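Local structure of beta-galactosidase (Trichoderma reesei, 3OG2) at residues D355-S360 against D551-Y556; E361-G366 against E470-N475. The protein probably hydrolyses terminal non-reducing beta-D-galactose residues in beta-D-galactosides, as a glycoprotein of glycoside hydrolase family 35 with a TIM-barrel domain. One frame throughout, in Å; residues are numbered along the deposited sequence.

How the interactions relate
From the N terminus, the chain runs through the TIM-barrel region of family 35, near whose end lies helix 357-370; its first turn serves interaction 1 and its middle serves interaction 2. Strand 470-476, an outermost strand of a mixed five-stranded sheet, comes back to 361-366 and closes the shorter loop. The chain returns once more at 551-556, a short helix after strand 545-551 of the same sheet, and closes the longer loop on 355-360, so interaction 2 is nested inside interaction 1. Their centres lie about 11 Å apart, and they meet directly where Lys363 NZ is 2.7 Å from Tyr556 O. Both tie the barrel region to the following beta domain.

Interaction 1: D355-S360 against D551-Y556. With MAN (alpha-D-mannopyranose), chain B; NAG (2-acetamido-2-deoxy-beta-D-glucopyranose), chain C; BMA (beta-D-mannopyranose), chain D.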
ATOM      1  N   ASP A 355     -13.455  -6.204   0.797  1.00  8.03           N
ATOM      2  CA  ASP A 355     -14.622  -6.276   1.637  1.00  9.32           C
ATOM      3  C   ASP A 355     -14.665  -5.180   2.682  1.00 10.47           C
ATOM      4  O   ASP A 355     -15.742  -4.962   3.261  1.00 15.51           O
ATOM      5  CB  ASP A 355     -14.631  -7.643   2.349  1.00 12.40           C
ATOM      6  CG  ASP A 355     -13.432  -7.693   3.285  1.00 15.84           C
ATOM      7  OD1 ASP A 355     -12.278  -7.626   2.889  1.00 12.09           O
ATOM      8  OD2 ASP A 355     -13.577  -7.761   4.557  1.00 19.60           O
ATOM      9  N   ARG A 356     -13.596  -4.447   2.969  1.00  7.78           N
ATOM     10  CA  ARG A 356     -13.695  -3.413   4.039  1.00  7.97           C
ATOM     11  C   ARG A 356     -14.669  -2.337   3.606  1.00  7.95           C
ATOM     12  O   ARG A 356     -14.696  -1.932   2.419  1.00  8.43           O
ATOM     13  CB  ARG A 356     -12.329  -2.759   4.285  1.00  7.95           C
ATOM     14  CG  ARG A 356     -11.387  -3.760   4.998  1.00  7.99           C
ATOM     15  CD  ARG A 356      -9.999  -3.120   5.127  1.00  9.44           C
ATOM     16  NE  ARG A 356      -9.219  -3.799   6.174  1.00  7.78           N
ATOM     17  CZ  ARG A 356      -7.907  -3.888   6.206  1.00  7.10           C
ATOM     18  NH1 ARG A 356      -7.138  -3.383   5.242  1.00  8.22           N
ATOM     19  NH2 ARG A 356      -7.319  -4.521   7.239  1.00  8.59           N
ATOM     20  N   GLU A 357     -15.480  -1.854   4.562  1.00  8.36           N
ATOM     21  CA  GLU A 357     -16.476  -0.828   4.195  1.00  7.84           C
ATOM     22  C   GLU A 357     -15.830   0.392   3.560  1.00  7.09           C
ATOM     23  O   GLU A 357     -16.400   1.036   2.673  1.00  8.38           O
ATOM     24  CB  GLU A 357     -17.276  -0.455   5.425  1.00  8.56           C
ATOM     25  CG  GLU A 357     -18.478   0.438   5.056  1.00  9.91           C
ATOM     26  CD  GLU A 357     -19.618   0.435   6.080  1.00  9.26           C
ATOM     27  OE1 GLU A 357     -19.734  -0.515   6.922  1.00  9.85           O
ATOM     28  OE2 GLU A 357     -20.429   1.367   6.042  1.00  9.16           O
ATOM     29  N   LYS A 358     -14.602   0.709   4.024  1.00  7.51           N
ATOM     30  CA  LYS A 358     -13.927   1.890   3.478  1.00  7.13           C
ATOM     31  C   LYS A 358     -13.708   1.761   1.981  1.00  6.68           C
ATOM     32  O   LYS A 358     -13.655   2.766   1.276  1.00  7.92           O
ATOM     33  CB  LYS A 358     -12.568   2.188   4.182  1.00  8.20           C
ATOM     34  CG  LYS A 358     -11.624   0.993   4.134  1.00  8.35           C
ATOM     35  CD  LYS A 358     -10.338   1.246   4.883  1.00  8.07           C
ATOM     36  CE  LYS A 358      -9.518   2.400   4.289  1.00  8.05           C
ATOM     37  NZ  LYS A 358      -8.295   2.662   5.128  1.00  7.75           N
ATOM     38  N   TYR A 359     -13.587   0.575   1.416  1.00  6.82           N
ATOM     39  CA  TYR A 359     -13.485   0.430  -0.055  1.00  7.09           C
ATOM     40  C   TYR A 359     -14.743   0.984  -0.702  1.00  6.48           C
ATOM     41  O   TYR A 359     -14.700   1.757  -1.674  1.00  6.75           O
ATOM     42  CB  TYR A 359     -13.224  -1.060  -0.421  1.00  7.36           C
ATOM     43  CG  TYR A 359     -13.170  -1.234  -1.929  1.00  7.36           C
ATOM     44  CD1 TYR A 359     -14.333  -1.484  -2.684  1.00  7.88           C
ATOM     45  CD2 TYR A 359     -11.931  -1.144  -2.606  1.00  7.55           C
ATOM     46  CE1 TYR A 359     -14.309  -1.627  -4.055  1.00  7.62           C
ATOM     47  CE2 TYR A 359     -11.897  -1.285  -3.980  1.00  7.99           C
ATOM     48  CZ  TYR A 359     -13.083  -1.533  -4.695  1.00  7.33           C
ATOM     49  OH  TYR A 359     -13.104  -1.687  -6.058  1.00  8.88           O
ATOM     50  N   SER A 360     -15.911   0.482  -0.225  1.00  6.69           N
ATOM     51  CA  SER A 360     -17.156   0.865  -0.909  1.00  7.37           C
ATOM     52  C   SER A 360     -17.436   2.343  -0.739  1.00  6.73           C
ATOM     53  O   SER A 360     -17.946   2.978  -1.677  1.00  8.13           O
ATOM     54  CB  SER A 360     -18.308   0.026  -0.355  1.00  9.44           C
ATOM     55  OG  SER A 360     -18.024  -1.374  -0.541  1.00  9.53           O
ATOM     56  N   ASP A 551     -30.359   4.035  -0.625  1.00  9.35           N
ATOM     57  CA  ASP A 551     -29.584   4.378   0.570  1.00  9.65           C
ATOM     58  C   ASP A 551     -28.124   4.066   0.304  1.00  8.91           C
ATOM     59  O   ASP A 551     -27.685   3.399  -0.657  1.00 10.40           O
ATOM     60  CB  ASP A 551     -30.135   3.681   1.794  1.00 10.88           C
ATOM     61  CG  ASP A 551     -29.928   2.187   1.814  1.00 14.27           C
ATOM     62  OD1 ASP A 551     -29.666   1.573   0.752  1.00 18.66           O
ATOM     63  OD2 ASP A 551     -30.106   1.635   2.925  1.00 23.64           O
ATOM     64  N   ARG A 552     -27.274   4.567   1.216  1.00  9.55           N
ATOM     65  CA  ARG A 552     -25.823   4.410   1.062  1.00  9.22           C
ATOM     66  C   ARG A 552     -25.417   2.965   0.960  1.00  8.64           C
ATOM     67  O   ARG A 552     -24.580   2.596   0.142  1.00  9.50           O
ATOM     68  CB  ARG A 552     -25.132   5.009   2.308  1.00 11.28           C
ATOM     69  CG  ARG A 552     -23.630   4.904   2.177  1.00 12.23           C
ATOM     70  CD  ARG A 552     -22.954   5.216   3.531  1.00 17.55           C
ATOM     71  NE  ARG A 552     -23.077   6.627   3.902  1.00 17.20           N
ATOM     72  CZ  ARG A 552     -23.770   7.218   4.848  1.00 17.90           C
ATOM     73  NH1 ARG A 552     -24.557   6.563   5.740  1.00 29.90           N
ATOM     74  NH2 ARG A 552     -23.666   8.533   4.920  1.00 18.71           N
ATOM     75  N   ASN A 553     -25.984   2.107   1.820  1.00  9.94           N
ATOM     76  CA  ASN A 553     -25.548   0.718   1.807  1.00  9.70           C
ATOM     77  C   ASN A 553     -25.965   0.029   0.513  1.00  9.75           C
ATOM     78  O   ASN A 553     -25.235  -0.879   0.112  1.00 11.82           O
ATOM     79  CB  ASN A 553     -26.093  -0.019   3.035  1.00 11.08           C
ATOM     80  CG  ASN A 553     -25.382   0.481   4.268  1.00 10.60           C
ATOM     81  OD1 ASN A 553     -25.716   1.523   4.834  1.00 15.27           O
ATOM     82  ND2 ASN A 553     -24.397  -0.279   4.741  1.00 11.26           N
ATOM     83  N   SER A 554     -27.048   0.448  -0.125  1.00  9.65           N
ATOM     84  CA  SER A 554     -27.329  -0.086  -1.472  1.00  9.67           C
ATOM     85  C   SER A 554     -26.349   0.490  -2.482  1.00  9.07           C
ATOM     86  O   SER A 554     -25.871  -0.249  -3.370  1.00  9.99           O
ATOM     87  CB  SER A 554     -28.743   0.308  -1.872  1.00 10.03           C
ATOM     88  OG  SER A 554     -29.648  -0.373  -1.050  1.00 14.06           O
ATOM     89  N   ALA A 555     -26.036   1.792  -2.390  1.00  8.87           N
ATOM     90  CA  ALA A 555     -25.100   2.396  -3.347  1.00  8.66           C
ATOM     91  C   ALA A 555     -23.729   1.732  -3.329  1.00  7.56           C
ATOM     92  O   ALA A 555     -23.025   1.635  -4.320  1.00  8.74           O
ATOM     93  CB  ALA A 555     -24.898   3.881  -3.011  1.00 10.83           C
ATOM     94  N   TYR A 556     -23.332   1.200  -2.172  1.00  7.88           N
ATOM     95  CA  TYR A 556     -22.061   0.484  -2.060  1.00  7.89           C
ATOM     96  C   TYR A 556     -21.980  -0.663  -3.066  1.00  7.71           C
ATOM     97  O   TYR A 556     -20.874  -1.069  -3.420  1.00  9.13           O
ATOM     98  CB  TYR A 556     -21.996  -0.164  -0.687  1.00  8.84           C
ATOM     99  CG  TYR A 556     -21.588   0.722   0.471  1.00  7.97           C
ATOM    100  CD1 TYR A 556     -21.048   1.993   0.343  1.00  8.24           C
ATOM    101  CD2 TYR A 556     -21.746   0.177   1.769  1.00  8.27           C
ATOM    102  CE1 TYR A 556     -20.685   2.731   1.486  1.00  8.54           C
ATOM    103  CE2 TYR A 556     -21.354   0.895   2.898  1.00  9.06           C
ATOM    104  CZ  TYR A 556     -20.831   2.176   2.749  1.00  8.53           C
ATOM    105  OH  TYR A 556     -20.440   2.882   3.861  1.00  8.93           O
TER
HETATM  106  C1  MAN B   4     -22.704  -1.333   8.241  1.00 10.14           C
HETATM  107  C2  MAN B   4     -22.685   0.188   8.292  1.00  9.51           C
HETATM  108  C3  MAN B   4     -23.897   0.644   9.140  1.00 10.54           C
HETATM  109  C4  MAN B   4     -25.200   0.092   8.511  1.00 11.80           C
HETATM  110  C5  MAN B   4     -25.109  -1.452   8.482  1.00 12.71           C
HETATM  111  C6  MAN B   4     -26.330  -2.025   7.753  1.00 14.31           C
HETATM  112  O2  MAN B   4     -22.795   0.682   6.966  1.00 10.19           O
HETATM  113  O3  MAN B   4     -23.935   2.099   9.047  1.00 10.96           O
HETATM  114  O4  MAN B   4     -26.282   0.472   9.334  1.00 14.40           O
HETATM  115  O5  MAN B   4     -23.948  -1.807   7.725  1.00 11.13           O
HETATM  116  O6  MAN B   4     -26.318  -3.457   7.869  1.00 22.44           O
HETATM  117  C1  NAG C   2     -18.880  -5.869   3.807  1.00 10.12           C
HETATM  118  C2  NAG C   2     -19.870  -4.731   4.016  1.00  9.46           C
HETATM  119  C3  NAG C   2     -19.373  -3.760   5.067  1.00  8.90           C
HETATM  120  C4  NAG C   2     -19.050  -4.527   6.361  1.00  9.80           C
HETATM  121  C5  NAG C   2     -18.053  -5.657   6.032  1.00  9.67           C
HETATM  122  C6  NAG C   2     -17.763  -6.560   7.220  1.00 11.58           C
HETATM  123  C7  NAG C   2     -21.028  -4.230   1.903  1.00 10.63           C
HETATM  124  C8  NAG C   2     -20.899  -3.621   0.536  1.00 11.86           C
HETATM  125  N2  NAG C   2     -20.015  -4.011   2.734  1.00 10.18           N
HETATM  126  O3  NAG C   2     -20.307  -2.749   5.293  1.00 10.77           O
HETATM  127  O4  NAG C   2     -18.416  -3.604   7.253  1.00  9.72           O
HETATM  128  O5  NAG C   2     -18.681  -6.507   5.054  1.00 10.03           O
HETATM  129  O6  NAG C   2     -18.960  -7.040   7.807  1.00 15.42           O
HETATM  130  O7  NAG C   2     -21.953  -5.007   2.178  1.00 13.23           O
HETATM  131  C1  BMA D   3     -18.832  -3.671   8.521  1.00 10.50           C
HETATM  132  C2  BMA D   3     -18.009  -2.715   9.395  1.00 10.68           C
HETATM  133  C3  BMA D   3     -18.559  -2.756  10.825  1.00 12.73           C
HETATM  134  C4  BMA D   3     -20.058  -2.425  10.843  1.00 12.94           C
HETATM  135  C5  BMA D   3     -20.785  -3.392   9.873  1.00 12.29           C
HETATM  136  C6  BMA D   3     -22.275  -3.169   9.788  1.00 12.31           C
HETATM  137  O2  BMA D   3     -18.026  -1.379   8.858  1.00 12.55           O
HETATM  138  O3  BMA D   3     -17.868  -1.765  11.576  1.00 17.77           O
HETATM  139  O4  BMA D   3     -20.525  -2.669  12.183  1.00 15.94           O
HETATM  140  O5  BMA D   3     -20.222  -3.255   8.537  1.00 10.61           O
HETATM  141  O6  BMA D   3     -22.544  -1.751   9.600  1.00 11.37           O
HETATM  142  O   HOH W   1     -18.262  -2.563  -2.955  1.00 11.02           O
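Tyr556 and Glu357 meet through one short hydrogen bond, Tyr556 OH donating to Glu357 OE2 at 2.7 Å, where helix 357-370 of the family 35 TIM-barrel region faces the short helix 552-555 of the next domain. The carboxylate oxygen sits at the edge of the phenol ring, in its plane, and accepts through its anti lone pair, while the carboxylate itself is turned 73° from the ring. Glu357 reaches that edge because CG stands opposite the backbone N (chi1 -171°) and the chain beyond it is extended. Ser360 supplies the second contact: its CB lies over one ring face, 3.8 Å from the Tyr556 ring centroid, a CH-pi contact displaced toward the rim. Arg552 O covers the opposite face, so the ring is held between backbone and side chain. Beside this contact a water hydrogen-bonds Ser360 OG at 2.7 Å. The same water donates to Tyr556 O at 3.0 Å. A glycan attached to the protein, its NAG and mannose units consistent with an N-linked core, joins the contact. Its alpha-mannose O2 donates to Glu357 OE2 at 2.6 Å, giving that oxygen two donors, and the beta-mannose O2 donates to Glu357 OE1 at 2.7 Å. From the 551-556 side, Asn553 ND2 donates almost straight (170°) to the same alpha-mannose O2 at 2.9 Å, so this one hydroxyl links both segments. A phenylalanine in place of Tyr556 would probably keep the Ser360 packing but leave Glu357 OE2 without its protein donor in this contact. Farther out, His301 of helix 301-313 touches both Glu357 and Tyr556. The short helix is fixed at its start by the N-cap Asp551, whose OD1 accepts from Ser554 OG and, at 3.0 Å, from Ser554 N.

Interaction 2: E361-G366 against E470-N475; sequences ELKLQG and EIFTWN
Leu364 and Phe472 form the tight part of this helix-on-strand contact: Leu364 CD2 comes to 3.6 Å from Phe472 CD1, the shortest approach between the segments. The methyl meets the CD1-CE1 side of the ring obliquely, and the two side chains cross at about a right angle. With CG anti to the backbone N (chi1 172°), the Phe472 ring brings its CD1-CE1 side to the leucine methyl. The ring's CE1 also lies 4.2 Å from Lys363 O, met obliquely, and 4.4 Å from Lys363 CG, a looser contact. The polar end of Lys363 is committed elsewhere: NZ hydrogen-bonds to Tyr556 O and Tyr558 O, and the side chain makes a cation-pi contact with Trp559. Val560 packs on Phe472, and Tyr486 of strand 481-487 packs on Leu364, continuing the apolar layer beyond the pair.

The looser side holds a bridging water rather than apolar atoms, although the residues here are buried. Leu364 O and Ile471 O stand 4.5 Å apart, two acceptors that cannot bond to each other. A water fills the role of donor to both, at 2.9 Å from Ile471 O. Its bond to Leu364 O is longer, 3.3 Å. Within the helix, Gln365 NE2 donates almost straight to Glu361 OE2, using that oxygen's anti lone pair and fixing two side chains that pack on helix 301-313.

The short axes approach to 7.9 Å and cross at 60°, the nearest CA pair being Leu364 and Phe472. The modest 147 Å² buried is interdomain packing: a helix of the TIM-barrel region laid obliquely against an outermost strand of the mixed beta sheet in the domain that follows.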
ATOM      1  N   GLU A 361     -17.086   2.905   0.439  1.00  7.49           N
ATOM      2  CA  GLU A 361     -17.276   4.364   0.610  1.00  7.41           C
ATOM      3  C   GLU A 361     -16.359   5.141  -0.329  1.00  7.83           C
ATOM      4  O   GLU A 361     -16.767   6.152  -0.898  1.00  8.13           O
ATOM      5  CB  GLU A 361     -16.988   4.719   2.051  1.00  8.67           C
ATOM      6  CG  GLU A 361     -16.822   6.231   2.240  1.00 10.05           C
ATOM      7  CD  GLU A 361     -18.003   7.105   1.872  1.00 12.99           C
ATOM      8  OE1 GLU A 361     -19.151   6.651   2.164  1.00 14.33           O
ATOM      9  OE2 GLU A 361     -17.858   8.259   1.332  1.00 14.21           O
ATOM     10  N   LEU A 362     -15.115   4.660  -0.518  1.00  6.80           N
ATOM     11  CA  LEU A 362     -14.196   5.373  -1.423  1.00  7.28           C
ATOM     12  C   LEU A 362     -14.712   5.332  -2.845  1.00  6.24           C
ATOM     13  O   LEU A 362     -14.569   6.335  -3.572  1.00  8.10           O
ATOM     14  CB  LEU A 362     -12.820   4.745  -1.279  1.00  7.02           C
ATOM     15  CG  LEU A 362     -11.679   5.411  -2.009  1.00  8.03           C
ATOM     16  CD1 LEU A 362     -11.583   6.907  -1.709  1.00 10.03           C
ATOM     17  CD2 LEU A 362     -10.374   4.715  -1.585  1.00  9.11           C
ATOM     18  N   LYS A 363     -15.337   4.210  -3.248  1.00  6.60           N
ATOM     19  CA  LYS A 363     -15.928   4.141  -4.593  1.00  7.08           C
ATOM     20  C   LYS A 363     -17.020   5.178  -4.763  1.00  6.49           C
ATOM     21  O   LYS A 363     -17.168   5.752  -5.833  1.00  7.45           O
ATOM     22  CB  LYS A 363     -16.536   2.731  -4.757  1.00  6.82           C
ATOM     23  CG  LYS A 363     -17.245   2.546  -6.088  1.00  7.13           C
ATOM     24  CD  LYS A 363     -17.682   1.075  -6.351  1.00  7.67           C
ATOM     25  CE  LYS A 363     -18.619   0.620  -5.206  1.00  8.84           C
ATOM     26  NZ  LYS A 363     -19.156  -0.742  -5.518  1.00  8.64           N
ATOM     27  N   LEU A 364     -17.840   5.461  -3.724  1.00  7.10           N
ATOM     28  CA  LEU A 364     -18.877   6.479  -3.915  1.00  7.63           C
ATOM     29  C   LEU A 364     -18.240   7.823  -4.265  1.00  7.89           C
ATOM     30  O   LEU A 364     -18.755   8.586  -5.098  1.00  9.91           O
ATOM     31  CB  LEU A 364     -19.690   6.644  -2.641  1.00  8.60           C
ATOM     32  CG  LEU A 364     -20.330   5.395  -2.063  1.00  7.90           C
ATOM     33  CD1 LEU A 364     -21.178   5.770  -0.840  1.00 10.78           C
ATOM     34  CD2 LEU A 364     -21.188   4.692  -3.100  1.00 11.43           C
ATOM     35  N   GLN A 365     -17.097   8.088  -3.623  1.00  7.93           N
ATOM     36  CA  GLN A 365     -16.427   9.382  -3.862  1.00  8.27           C
ATOM     37  C   GLN A 365     -15.745   9.443  -5.209  1.00  7.16           C
ATOM     38  O   GLN A 365     -15.840  10.464  -5.905  1.00  9.01           O
ATOM     39  CB  GLN A 365     -15.385   9.604  -2.754  1.00 10.73           C
ATOM     40  CG  GLN A 365     -16.025   9.700  -1.345  1.00 12.23           C
ATOM     41  CD  GLN A 365     -14.958   9.909  -0.290  1.00 14.29           C
ATOM     42  OE1 GLN A 365     -13.830  10.361  -0.552  1.00 16.19           O
ATOM     43  NE2 GLN A 365     -15.254   9.584   0.943  1.00 15.32           N
ATOM     44  N   GLY A 366     -15.079   8.348  -5.616  1.00  7.27           N
ATOM     45  CA  GLY A 366     -14.443   8.368  -6.933  1.00  7.22           C
ATOM     46  C   GLY A 366     -15.449   8.473  -8.071  1.00  7.11           C
ATOM     47  O   GLY A 366     -15.250   9.202  -9.063  1.00  7.78           O
ATOM     48  N   GLU A 470     -26.555  12.858  -2.212  1.00  9.67           N
ATOM     49  CA  GLU A 470     -25.290  12.812  -2.917  1.00  9.05           C
ATOM     50  C   GLU A 470     -25.414  12.054  -4.217  1.00  8.81           C
ATOM     51  O   GLU A 470     -26.245  11.159  -4.376  1.00 10.54           O
ATOM     52  CB  GLU A 470     -24.249  12.188  -1.955  1.00 10.99           C
ATOM     53  CG  GLU A 470     -24.011  13.190  -0.793  1.00 12.87           C
ATOM     54  CD  GLU A 470     -22.879  12.796   0.120  1.00 11.29           C
ATOM     55  OE1 GLU A 470     -23.074  11.871   0.968  1.00 13.22           O
ATOM     56  OE2 GLU A 470     -21.799  13.433  -0.030  1.00 11.48           O
ATOM     57  N   ILE A 471     -24.598  12.450  -5.174  1.00  9.43           N
ATOM     58  CA  ILE A 471     -24.612  11.835  -6.488  1.00  8.46           C
ATOM     59  C   ILE A 471     -23.603  10.704  -6.512  1.00  8.12           C
ATOM     60  O   ILE A 471     -22.438  10.898  -6.141  1.00 10.55           O
ATOM     61  CB  ILE A 471     -24.231  12.884  -7.539  1.00 10.64           C
ATOM     62  CG1 ILE A 471     -25.321  13.934  -7.681  1.00 15.26           C
ATOM     63  CG2 ILE A 471     -23.969  12.256  -8.915  1.00 11.54           C
ATOM     64  CD1 ILE A 471     -24.992  15.309  -7.330  1.00 29.74           C
ATOM     65  N   PHE A 472     -24.044   9.532  -6.898  1.00  7.80           N
ATOM     66  CA  PHE A 472     -23.150   8.389  -7.134  1.00  8.22           C
ATOM     67  C   PHE A 472     -22.628   8.441  -8.571  1.00  7.60           C
ATOM     68  O   PHE A 472     -21.425   8.415  -8.820  1.00  8.92           O
ATOM     69  CB  PHE A 472     -23.880   7.065  -6.814  1.00  8.40           C
ATOM     70  CG  PHE A 472     -23.014   5.903  -7.249  1.00  8.16           C
ATOM     71  CD1 PHE A 472     -21.854   5.585  -6.521  1.00  9.74           C
ATOM     72  CD2 PHE A 472     -23.337   5.143  -8.357  1.00  9.56           C
ATOM     73  CE1 PHE A 472     -21.061   4.524  -6.924  1.00 10.75           C
ATOM     74  CE2 PHE A 472     -22.527   4.078  -8.757  1.00  9.41           C
ATOM     75  CZ  PHE A 472     -21.394   3.749  -8.031  1.00  9.75           C
ATOM     76  N   THR A 473     -23.528   8.525  -9.546  1.00  7.96           N
ATOM     77  CA  THR A 473     -23.122   8.631 -10.945  1.00  7.31           C
ATOM     78  C   THR A 473     -24.278   9.162 -11.753  1.00  7.51           C
ATOM     79  O   THR A 473     -25.440   9.211 -11.258  1.00  9.19           O
ATOM     80  CB  THR A 473     -22.646   7.269 -11.505  1.00  7.88           C
ATOM     81  OG1 THR A 473     -21.891   7.501 -12.702  1.00  8.83           O
ATOM     82  CG2 THR A 473     -23.816   6.345 -11.864  1.00  9.13           C
ATOM     83  N   TRP A 474     -23.992   9.530 -12.989  1.00  8.47           N
ATOM     84  CA  TRP A 474     -25.095   9.778 -13.937  1.00  8.69           C
ATOM     85  C   TRP A 474     -24.499   9.541 -15.317  1.00  8.32           C
ATOM     86  O   TRP A 474     -23.277   9.654 -15.473  1.00  9.28           O
ATOM     87  CB  TRP A 474     -25.689  11.183 -13.818  1.00  9.23           C
ATOM     88  CG  TRP A 474     -24.716  12.265 -14.166  1.00  8.74           C
ATOM     89  CD1 TRP A 474     -23.900  12.920 -13.282  1.00 11.47           C
ATOM     90  CD2 TRP A 474     -24.441  12.812 -15.457  1.00 10.61           C
ATOM     91  NE1 TRP A 474     -23.127  13.841 -13.946  1.00 13.65           N
ATOM     92  CE2 TRP A 474     -23.435  13.796 -15.278  1.00 12.93           C
ATOM     93  CE3 TRP A 474     -24.952  12.533 -16.738  1.00 11.25           C
ATOM     94  CZ2 TRP A 474     -22.953  14.506 -16.361  1.00 15.64           C
ATOM     95  CZ3 TRP A 474     -24.462  13.253 -17.829  1.00 15.29           C
ATOM     96  CH2 TRP A 474     -23.458  14.236 -17.609  1.00 16.68           C
ATOM     97  N   ASN A 475     -25.346   9.208 -16.297  1.00  8.09           N
ATOM     98  CA  ASN A 475     -24.869   9.150 -17.661  1.00  9.14           C
ATOM     99  C   ASN A 475     -26.056   9.336 -18.593  1.00  9.29           C
ATOM    100  O   ASN A 475     -27.202   9.053 -18.266  1.00 10.52           O
ATOM    101  CB  ASN A 475     -24.145   7.803 -17.964  1.00 11.04           C
ATOM    102  CG  ASN A 475     -23.086   8.055 -19.026  1.00 16.58           C
ATOM    103  OD1 ASN A 475     -23.105   9.070 -19.804  1.00 17.82           O
ATOM    104  ND2 ASN A 475     -22.069   7.250 -19.075  1.00 14.88           N
TER
HETATM  105  O   HOH W   2     -20.899  10.679  -3.729  1.00 23.56           O